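Local structure of arginase (Trypanosoma brucei brucei, 4RHJ) at residues 144-155 with 180-190; 243-252 with 260-269. The protein is of unknown function, an arginase-like protein with the arginase-deacetylase fold that evolved without a binuclear manganese cluster. One frame throughout, in Å; residues are numbered along the deposited sequence.

Contact 1: 144-155 with 180-190; sequences GSATLSMVEAYK and PLRVLLDKGLL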
loop_
_atom_site.group_PDB
_atom_site.type_symbol
_atom_site.label_atom_id
_atom_site.label_comp_id
_atom_site.label_asym_id
_atom_site.label_seq_id
_atom_site.Cartn_x
_atom_site.Cartn_y
_atom_site.Cartn_z
ATOM N N GLY A 144 0.776 0.100 24.107
ATOM C CA GLY A 144 -0.050 -1.074 24.302
ATOM C C GLY A 144 -0.221 -1.462 25.750
ATOM O O GLY A 144 -0.980 -2.368 26.049
ATOM N N SER A 145 0.482 -0.759 26.638
ATOM C CA SER A 145 0.345 -0.947 28.085
ATOM C C SER A 145 -1.050 -0.632 28.595
ATOM O O SER A 145 -1.508 -1.199 29.591
ATOM C CB SER A 145 1.349 -0.072 28.820
ATOM O OG SER A 145 1.393 1.222 28.252
ATOM N N ALA A 146 -1.720 0.287 27.905
ATOM C CA ALA A 146 -3.102 0.641 28.215
ATOM C C ALA A 146 -4.085 -0.439 27.784
ATOM O O ALA A 146 -5.259 -0.157 27.568
ATOM C CB ALA A 146 -3.472 1.953 27.559
ATOM N N THR A 147 -3.604 -1.666 27.620
ATOM C CA THR A 147 -4.508 -2.794 27.461
ATOM C C THR A 147 -4.662 -3.420 28.827
ATOM O O THR A 147 -5.772 -3.599 29.312
ATOM C CB THR A 147 -4.001 -3.804 26.425
ATOM O OG1 THR A 147 -4.238 -3.270 25.114
ATOM C CG2 THR A 147 -4.729 -5.157 26.566
ATOM N N LEU A 148 -3.529 -3.677 29.463
ATOM C CA LEU A 148 -3.464 -4.219 30.813
ATOM C C LEU A 148 -4.334 -3.455 31.823
ATOM O O LEU A 148 -5.173 -4.045 32.486
ATOM C CB LEU A 148 -1.997 -4.234 31.265
ATOM C CG LEU A 148 -1.633 -4.608 32.698
ATOM C CD1 LEU A 148 -2.259 -5.937 33.100
ATOM C CD2 LEU A 148 -0.122 -4.654 32.826
ATOM N N SER A 149 -4.142 -2.141 31.918
ATOM C CA SER A 149 -4.817 -1.315 32.928
ATOM C C SER A 149 -6.329 -1.254 32.759
ATOM O O SER A 149 -7.072 -1.334 33.733
ATOM C CB SER A 149 -4.268 0.110 32.900
ATOM O OG SER A 149 -2.916 0.135 32.480
ATOM N N MET A 150 -6.771 -1.096 31.512
ATOM C CA MET A 150 -8.182 -0.876 31.180
ATOM C C MET A 150 -9.049 -2.117 31.389
ATOM O O MET A 150 -10.176 -2.033 31.902
ATOM C CB MET A 150 -8.313 -0.400 29.727
ATOM C CG MET A 150 -7.669 0.965 29.433
ATOM S SD MET A 150 -7.750 1.388 27.677
ATOM C CE MET A 150 -9.507 1.635 27.453
ATOM N N VAL A 151 -8.526 -3.264 30.988
ATOM C CA VAL A 151 -9.199 -4.523 31.256
ATOM C C VAL A 151 -9.131 -4.877 32.752
ATOM O O VAL A 151 -10.004 -5.572 33.264
ATOM C CB VAL A 151 -8.606 -5.668 30.402
ATOM C CG1 VAL A 151 -7.170 -5.796 30.672
ATOM C CG2 VAL A 151 -9.306 -6.998 30.684
ATOM N N GLU A 152 -8.124 -4.382 33.473
ATOM C CA GLU A 152 -8.053 -4.667 34.913
ATOM C C GLU A 152 -8.987 -3.795 35.753
ATOM O O GLU A 152 -9.445 -4.224 36.812
ATOM C CB GLU A 152 -6.621 -4.538 35.416
ATOM C CG GLU A 152 -5.822 -5.800 35.166
ATOM C CD GLU A 152 -4.581 -5.872 35.988
ATOM O OE1 GLU A 152 -3.933 -4.821 36.157
ATOM O OE2 GLU A 152 -4.255 -6.976 36.463
ATOM N N ALA A 153 -9.276 -2.589 35.269
ATOM C CA ALA A 153 -10.316 -1.735 35.837
ATOM C C ALA A 153 -11.705 -2.332 35.646
ATOM O O ALA A 153 -12.623 -2.068 36.423
ATOM C CB ALA A 153 -10.265 -0.397 35.220
ATOM N N TYR A 154 -11.849 -3.129 34.592
ATOM C CA TYR A 154 -13.129 -3.744 34.240
ATOM C C TYR A 154 -13.417 -4.934 35.130
ATOM O O TYR A 154 -14.534 -5.106 35.626
ATOM C CB TYR A 154 -13.136 -4.184 32.770
ATOM C CG TYR A 154 -14.509 -4.526 32.252
ATOM C CD1 TYR A 154 -15.097 -5.748 32.539
ATOM C CD2 TYR A 154 -15.220 -3.622 31.486
ATOM C CE1 TYR A 154 -16.349 -6.054 32.078
ATOM C CE2 TYR A 154 -16.480 -3.920 31.018
ATOM C CZ TYR A 154 -17.039 -5.133 31.317
ATOM O OH TYR A 154 -18.293 -5.428 30.851
ATOM N N LYS A 155 -12.396 -5.762 35.311
ATOM C CA LYS A 155 -12.505 -6.964 36.119
ATOM C C LYS A 155 -12.582 -6.623 37.606
ATOM O O LYS A 155 -13.096 -7.396 38.405
ATOM C CB LYS A 155 -11.319 -7.886 35.844
ATOM C CG LYS A 155 -11.579 -9.345 36.172
ATOM C CD LYS A 155 -12.684 -9.920 35.306
ATOM C CE LYS A 155 -12.752 -11.420 35.461
ATOM N NZ LYS A 155 -13.796 -11.994 34.593
ATOM N N PRO A 180 1.560 -6.850 28.026
ATOM C CA PRO A 180 0.255 -6.665 28.666
ATOM C C PRO A 180 -0.763 -7.790 28.465
ATOM O O PRO A 180 -1.704 -7.863 29.237
ATOM C CB PRO A 180 -0.252 -5.370 28.025
ATOM C CG PRO A 180 0.411 -5.327 26.737
ATOM C CD PRO A 180 1.772 -5.888 26.936
ATOM N N LEU A 181 -0.600 -8.640 27.463
ATOM C CA LEU A 181 -1.542 -9.742 27.265
ATOM C C LEU A 181 -1.076 -10.979 28.044
ATOM O O LEU A 181 -1.880 -11.723 28.619
ATOM C CB LEU A 181 -1.681 -10.053 25.774
ATOM C CG LEU A 181 -1.224 -8.915 24.864
ATOM C CD1 LEU A 181 -0.797 -9.443 23.510
ATOM C CD2 LEU A 181 -2.324 -7.872 24.729
ATOM N N ARG A 182 0.238 -11.183 28.048
ATOM C CA ARG A 182 0.883 -12.202 28.859
ATOM C C ARG A 182 0.565 -12.011 30.348
ATOM O O ARG A 182 0.401 -12.976 31.096
ATOM C CB ARG A 182 2.392 -12.162 28.622
ATOM C CG ARG A 182 3.195 -13.099 29.482
ATOM C CD ARG A 182 2.794 -14.522 29.240
ATOM N NE ARG A 182 3.577 -15.435 30.063
ATOM C CZ ARG A 182 4.738 -15.961 29.691
ATOM N NH1 ARG A 182 5.253 -15.666 28.502
ATOM N NH2 ARG A 182 5.380 -16.784 30.507
ATOM N N VAL A 183 0.477 -10.757 30.773
ATOM C CA VAL A 183 0.179 -10.457 32.160
ATOM C C VAL A 183 -1.267 -10.806 32.476
ATOM O O VAL A 183 -1.576 -11.303 33.556
ATOM C CB VAL A 183 0.437 -8.976 32.496
ATOM C CG1 VAL A 183 0.012 -8.668 33.922
ATOM C CG2 VAL A 183 1.901 -8.648 32.297
ATOM N N LEU A 184 -2.161 -10.557 31.530
ATOM C CA LEU A 184 -3.573 -10.789 31.783
ATOM C C LEU A 184 -3.886 -12.274 31.801
ATOM O O LEU A 184 -4.575 -12.750 32.695
ATOM C CB LEU A 184 -4.427 -10.070 30.743
ATOM C CG LEU A 184 -4.275 -8.551 30.803
ATOM C CD1 LEU A 184 -4.814 -7.938 29.538
ATOM C CD2 LEU A 184 -4.959 -7.998 32.033
ATOM N N LEU A 185 -3.383 -12.994 30.803
ATOM C CA LEU A 185 -3.542 -14.442 30.727
ATOM C C LEU A 185 -3.166 -15.124 32.030
ATOM O O LEU A 185 -3.942 -15.903 32.580
ATOM C CB LEU A 185 -2.700 -15.008 29.584
ATOM C CG LEU A 185 -3.310 -14.744 28.214
ATOM C CD1 LEU A 185 -2.346 -15.140 27.132
ATOM C CD2 LEU A 185 -4.614 -15.505 28.081
ATOM N N ASP A 186 -1.974 -14.813 32.527
ATOM C CA ASP A 186 -1.467 -15.461 33.722
ATOM C C ASP A 186 -2.249 -15.072 34.960
ATOM O O ASP A 186 -2.206 -15.774 35.970
ATOM C CB ASP A 186 0.005 -15.133 33.914
ATOM C CG ASP A 186 0.893 -15.923 32.990
ATOM O OD1 ASP A 186 1.410 -15.342 32.019
ATOM O OD2 ASP A 186 1.061 -17.134 33.228
ATOM N N LYS A 187 -2.961 -13.953 34.884
ATOM C CA LYS A 187 -3.794 -13.503 35.991
ATOM C C LYS A 187 -5.179 -14.136 35.901
ATOM O O LYS A 187 -6.034 -13.907 36.757
ATOM C CB LYS A 187 -3.896 -11.975 36.011
ATOM C CG LYS A 187 -2.907 -11.317 36.984
ATOM C CD LYS A 187 -3.093 -9.805 37.082
ATOM C CE LYS A 187 -2.539 -9.256 38.408
ATOM N NZ LYS A 187 -3.407 -9.584 39.589
ATOM N N GLY A 188 -5.381 -14.945 34.865
ATOM C CA GLY A 188 -6.647 -15.615 34.641
ATOM C C GLY A 188 -7.807 -14.651 34.598
ATOM O O GLY A 188 -8.907 -14.963 35.047
ATOM N N LEU A 189 -7.550 -13.461 34.078
ATOM C CA LEU A 189 -8.590 -12.466 33.860
ATOM C C LEU A 189 -9.183 -12.720 32.486
ATOM O O LEU A 189 -10.333 -12.411 32.210
ATOM C CB LEU A 189 -8.022 -11.045 33.967
ATOM C CG LEU A 189 -7.349 -10.654 35.293
ATOM C CD1 LEU A 189 -6.829 -9.235 35.232
ATOM C CD2 LEU A 189 -8.296 -10.805 36.471
ATOM N N LEU A 190 -8.368 -13.334 31.639
ATOM C CA LEU A 190 -8.719 -13.586 30.255
ATOM C C LEU A 190 -9.277 -14.983 30.063
ATOM O O LEU A 190 -8.574 -15.972 30.270
ATOM C CB LEU A 190 -7.494 -13.386 29.368
ATOM C CG LEU A 190 -7.506 -12.111 28.538
ATOM C CD1 LEU A 190 -8.173 -10.982 29.306
ATOM C CD2 LEU A 190 -6.100 -11.732 28.106
#
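Leu-148 turns its CG anti to the backbone N (chi1 173°), which lays CD1 between Val-183 and Leu-184, 3.6 Å from Val-183 CG1, its side chain meeting that of Val-183 at about a right angle. Leu-184 has the other setting, CG anti to the carbonyl carbon (chi1 -64°), which points both methyls at the side of helix 148-157. There they straddle CG1 of Val-151: Leu-184 CD1 and CD2 each lie 3.4 Å from Val-151 CG1, tighter than ordinary van der Waals contact, as the two side chains slide past each other in opposite directions. Thr-147 adds its methyl to the same cluster, while its OG1 turns off to hydrogen-bond Ser-242.

At the N-terminal end Pro-180 packs its ring against the turn 144-147 before helix 148-157, with Pro-180 CG 3.3 Å from Gly-144 O and Pro-180 CB 3.9 Å from Leu-148 CB. The far end is closed by Leu-189, just past the Schellman motif at Gly-188. Leu-189 CD1 touches Glu-152 CG at 3.6 Å, and Leu-189 CD2 meets Lys-155 CG. Glu-152 OE2 lies against the aliphatic part of Lys-187 and is 4.2 Å from Lys-187 NZ, too long for a salt bridge; Glu-152 OE1 is held by Tyr-120.

The axes of 148-155 and 180-186 approach to 10.1 Å at their closest, 26° from parallel. Val-151 and Leu-190 also reach strand 163-168, so this is the packing of successive helices on a parallel sheet, as expected of the alpha/beta arginase-deacetylase fold.

Contact 2: 243-252 with 260-269; sequences IDASVLDPAF and VAGGLSTRDL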
loop_
_atom_site.group_PDB
_atom_site.type_symbol
_atom_site.label_atom_id
_atom_site.label_comp_id
_atom_site.label_asym_id
_atom_site.label_seq_id
_atom_site.Cartn_x
_atom_site.Cartn_y
_atom_site.Cartn_z
ATOM N N ILE A 243 -5.390 -2.947 19.460
ATOM C CA ILE A 243 -4.986 -2.696 18.086
ATOM C C ILE A 243 -3.589 -2.092 18.026
ATOM O O ILE A 243 -3.377 -0.938 18.363
ATOM C CB ILE A 243 -5.992 -1.757 17.375
ATOM C CG1 ILE A 243 -7.292 -2.509 17.062
ATOM C CG2 ILE A 243 -5.382 -1.147 16.111
ATOM C CD1 ILE A 243 -8.420 -1.614 16.618
ATOM N N ASP A 244 -2.630 -2.914 17.658
ATOM C CA ASP A 244 -1.289 -2.448 17.396
ATOM C C ASP A 244 -1.211 -2.081 15.931
ATOM O O ASP A 244 -1.543 -2.884 15.057
ATOM C CB ASP A 244 -0.266 -3.517 17.731
ATOM C CG ASP A 244 1.155 -2.978 17.787
ATOM O OD1 ASP A 244 1.448 -1.946 17.159
ATOM O OD2 ASP A 244 1.987 -3.607 18.467
ATOM N N ALA A 245 -0.791 -0.851 15.688
ATOM C CA ALA A 245 -0.583 -0.329 14.355
ATOM C C ALA A 245 0.405 -1.197 13.574
ATOM O O ALA A 245 0.421 -1.197 12.334
ATOM C CB ALA A 245 -0.100 1.108 14.440
ATOM N N SER A 246 1.212 -1.959 14.304
ATOM C CA SER A 246 2.156 -2.867 13.667
ATOM C C SER A 246 1.417 -3.944 12.832
ATOM O O SER A 246 1.999 -4.546 11.920
ATOM C CB SER A 246 3.048 -3.525 14.711
ATOM O OG SER A 246 2.341 -4.540 15.390
ATOM N N VAL A 247 0.139 -4.171 13.132
ATOM C CA VAL A 247 -0.637 -5.171 12.393
ATOM C C VAL A 247 -0.803 -4.801 10.925
ATOM O O VAL A 247 -0.864 -5.684 10.077
ATOM C CB VAL A 247 -2.056 -5.405 12.997
ATOM C CG1 VAL A 247 -3.050 -4.322 12.581
ATOM C CG2 VAL A 247 -2.615 -6.778 12.555
ATOM N N LEU A 248 -0.881 -3.508 10.613
ATOM C CA LEU A 248 -1.049 -3.082 9.223
ATOM C C LEU A 248 0.235 -3.371 8.456
ATOM O O LEU A 248 1.163 -3.952 8.995
ATOM C CB LEU A 248 -1.412 -1.591 9.147
ATOM C CG LEU A 248 -2.783 -1.213 9.719
ATOM C CD1 LEU A 248 -3.015 0.283 9.765
ATOM C CD2 LEU A 248 -3.851 -1.859 8.892
ATOM N N ASP A 249 0.292 -2.987 7.195
ATOM C CA ASP A 249 1.538 -3.131 6.468
ATOM C C ASP A 249 2.377 -1.893 6.796
ATOM O O ASP A 249 1.823 -0.862 7.181
ATOM C CB ASP A 249 1.283 -3.277 4.961
ATOM C CG ASP A 249 2.449 -3.903 4.223
ATOM O OD1 ASP A 249 3.239 -3.133 3.640
ATOM O OD2 ASP A 249 2.586 -5.151 4.232
ATOM N N PRO A 250 3.711 -2.003 6.699
ATOM C CA PRO A 250 4.540 -0.798 6.813
ATOM C C PRO A 250 4.220 0.227 5.708
ATOM O O PRO A 250 4.490 1.421 5.888
ATOM C CB PRO A 250 5.972 -1.336 6.685
ATOM C CG PRO A 250 5.868 -2.792 7.050
ATOM C CD PRO A 250 4.520 -3.234 6.598
ATOM N N ALA A 251 3.630 -0.219 4.605
ATOM C CA ALA A 251 3.202 0.712 3.549
ATOM C C ALA A 251 2.084 1.660 4.004
ATOM O O ALA A 251 2.053 2.839 3.599
ATOM C CB ALA A 251 2.757 -0.047 2.309
ATOM N N PHE A 252 1.185 1.145 4.844
ATOM C CA PHE A 252 0.050 1.923 5.373
ATOM C C PHE A 252 0.351 2.529 6.727
ATOM O O PHE A 252 -0.056 3.662 6.999
ATOM C CB PHE A 252 -1.205 1.048 5.472
ATOM C CG PHE A 252 -1.515 0.319 4.202
ATOM C CD1 PHE A 252 -0.843 -0.845 3.886
ATOM C CD2 PHE A 252 -2.438 0.808 3.315
ATOM C CE1 PHE A 252 -1.092 -1.528 2.715
ATOM C CE2 PHE A 252 -2.702 0.141 2.143
ATOM C CZ PHE A 252 -2.027 -1.030 1.840
ATOM N N VAL A 260 6.980 -4.625 10.335
ATOM C CA VAL A 260 6.937 -5.957 9.782
ATOM C C VAL A 260 6.139 -5.955 8.486
ATOM O O VAL A 260 4.932 -5.737 8.491
ATOM C CB VAL A 260 6.303 -6.958 10.763
ATOM C CG1 VAL A 260 6.581 -8.369 10.306
ATOM C CG2 VAL A 260 6.843 -6.750 12.164
ATOM N N ALA A 261 6.823 -6.218 7.379
ATOM C CA ALA A 261 6.203 -6.263 6.056
ATOM C C ALA A 261 5.288 -7.485 5.858
ATOM O O ALA A 261 5.348 -8.454 6.622
ATOM C CB ALA A 261 7.286 -6.247 5.006
ATOM N N GLY A 262 4.440 -7.423 4.831
ATOM C CA GLY A 262 3.508 -8.492 4.508
ATOM C C GLY A 262 2.197 -8.350 5.254
ATOM O O GLY A 262 1.479 -9.320 5.437
ATOM N N GLY A 263 1.878 -7.118 5.651
ATOM C CA GLY A 263 0.782 -6.841 6.569
ATOM C C GLY A 263 -0.574 -6.515 5.975
ATOM O O GLY A 263 -0.844 -6.718 4.797
ATOM N N LEU A 264 -1.452 -6.027 6.837
ATOM C CA LEU A 264 -2.796 -5.622 6.441
ATOM C C LEU A 264 -2.822 -4.250 5.713
ATOM O O LEU A 264 -2.000 -3.366 5.974
ATOM C CB LEU A 264 -3.711 -5.588 7.690
ATOM C CG LEU A 264 -4.006 -6.951 8.335
ATOM C CD1 LEU A 264 -4.876 -6.876 9.579
ATOM C CD2 LEU A 264 -4.642 -7.859 7.322
ATOM N N SER A 265 -3.753 -4.090 4.780
ATOM C CA SER A 265 -4.072 -2.774 4.265
ATOM C C SER A 265 -4.969 -2.114 5.308
ATOM O O SER A 265 -5.453 -2.792 6.227
ATOM C CB SER A 265 -4.735 -2.852 2.876
ATOM O OG SER A 265 -5.990 -3.515 2.848
ATOM N N THR A 266 -5.178 -0.805 5.219
ATOM C CA THR A 266 -6.081 -0.190 6.183
ATOM C C THR A 266 -7.474 -0.820 6.038
ATOM O O THR A 266 -8.171 -1.029 7.037
ATOM C CB THR A 266 -6.186 1.324 6.020
ATOM O OG1 THR A 266 -4.875 1.877 5.883
ATOM C CG2 THR A 266 -6.877 1.929 7.236
ATOM N N ARG A 267 -7.838 -1.157 4.801
ATOM C CA ARG A 267 -9.150 -1.720 4.497
ATOM C C ARG A 267 -9.281 -3.145 5.034
ATOM O O ARG A 267 -10.345 -3.547 5.500
ATOM C CB ARG A 267 -9.408 -1.682 2.985
ATOM C CG ARG A 267 -10.780 -2.198 2.564
ATOM C CD ARG A 267 -11.893 -1.570 3.398
ATOM N NE ARG A 267 -11.960 -0.137 3.160
ATOM C CZ ARG A 267 -12.868 0.675 3.695
ATOM N NH1 ARG A 267 -13.804 0.211 4.514
ATOM N NH2 ARG A 267 -12.844 1.962 3.399
ATOM N N ASP A 268 -8.196 -3.907 4.967
ATOM C CA ASP A 268 -8.139 -5.260 5.518
ATOM C C ASP A 268 -8.490 -5.284 7.006
ATOM O O ASP A 268 -9.259 -6.117 7.462
ATOM C CB ASP A 268 -6.745 -5.876 5.312
ATOM C CG ASP A 268 -6.374 -6.037 3.840
ATOM O OD1 ASP A 268 -7.277 -5.993 2.982
ATOM O OD2 ASP A 268 -5.167 -6.197 3.539
ATOM N N LEU A 269 -7.918 -4.361 7.764
ATOM C CA LEU A 269 -8.198 -4.286 9.183
ATOM C C LEU A 269 -9.642 -3.872 9.421
ATOM O O LEU A 269 -10.342 -4.512 10.188
ATOM C CB LEU A 269 -7.232 -3.309 9.860
ATOM C CG LEU A 269 -7.307 -3.142 11.379
ATOM C CD1 LEU A 269 -7.352 -4.495 12.098
ATOM C CD2 LEU A 269 -6.134 -2.273 11.879
#
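Asp-249 reaches across to the glycine pair with one carboxylate oxygen: OD2 takes the N-H of Gly-263 at 2.5 Å, on its anti side, and a weak bond from Gly-262 N. Beside it the backbones are joined by a single bridge. Asp-249 N gives a short bond of 2.6 Å to Leu-264 O, and Leu-264 N returns a weak one to Val-247 O.

Next to this polar seam the ring of Phe-252 lies flat against Ser-265, whose CA sits over the ring centre, 3.6 Å from the centroid, in a CH-pi contact. Toward helix 266-274, Leu-248 CD2 meets Leu-269 CD2 at 3.8 Å, the two side chains crossing at about a right angle, and Val-247 CG2 touches Leu-264 CD1.

A second shell supports these groups. With chi1 at -160° the Asp-249 carboxylate also takes Ala-251 N on OD1, closing an Asx turn. Ser-265 N bonds Asp-268 OD2 at the start of helix 266-274, half of a capping box whose other half is less certain because Ser-265 OG is less surely placed. Arg-199 holds the carbonyls of Ser-246, Val-247 and Val-260, and Gly-262 O accepts from Arg-267 of a second subunit.

Two backbone N-H groups on one oxygen, one of them weakly bound, with a third on its partner, would probably favour the charged form of this buried carboxylate and limit its rotation.

How the contacts relate
Contact 1 closes before contact 2 opens along the chain, and their centres lie 24 Å apart, though the nearest atoms come within about 6 Å without touching. Both sit against the same parallel sheet: helices 148-157 and 180-186 of contact 1 flank strand 163-168 in the chain, and contact 2 begins on the adjacent strand 239-244, in the unit that runs through helix 266-274 to strand 281-287. Gly-144 lies about 7 Å from the side chain of Asp-244, a manganese ligand in another model of this protein. Contact 1 helps cover the sheet within one chain, whereas contact 2 also touches both neighbouring subunits and lies at the trimer interfaces.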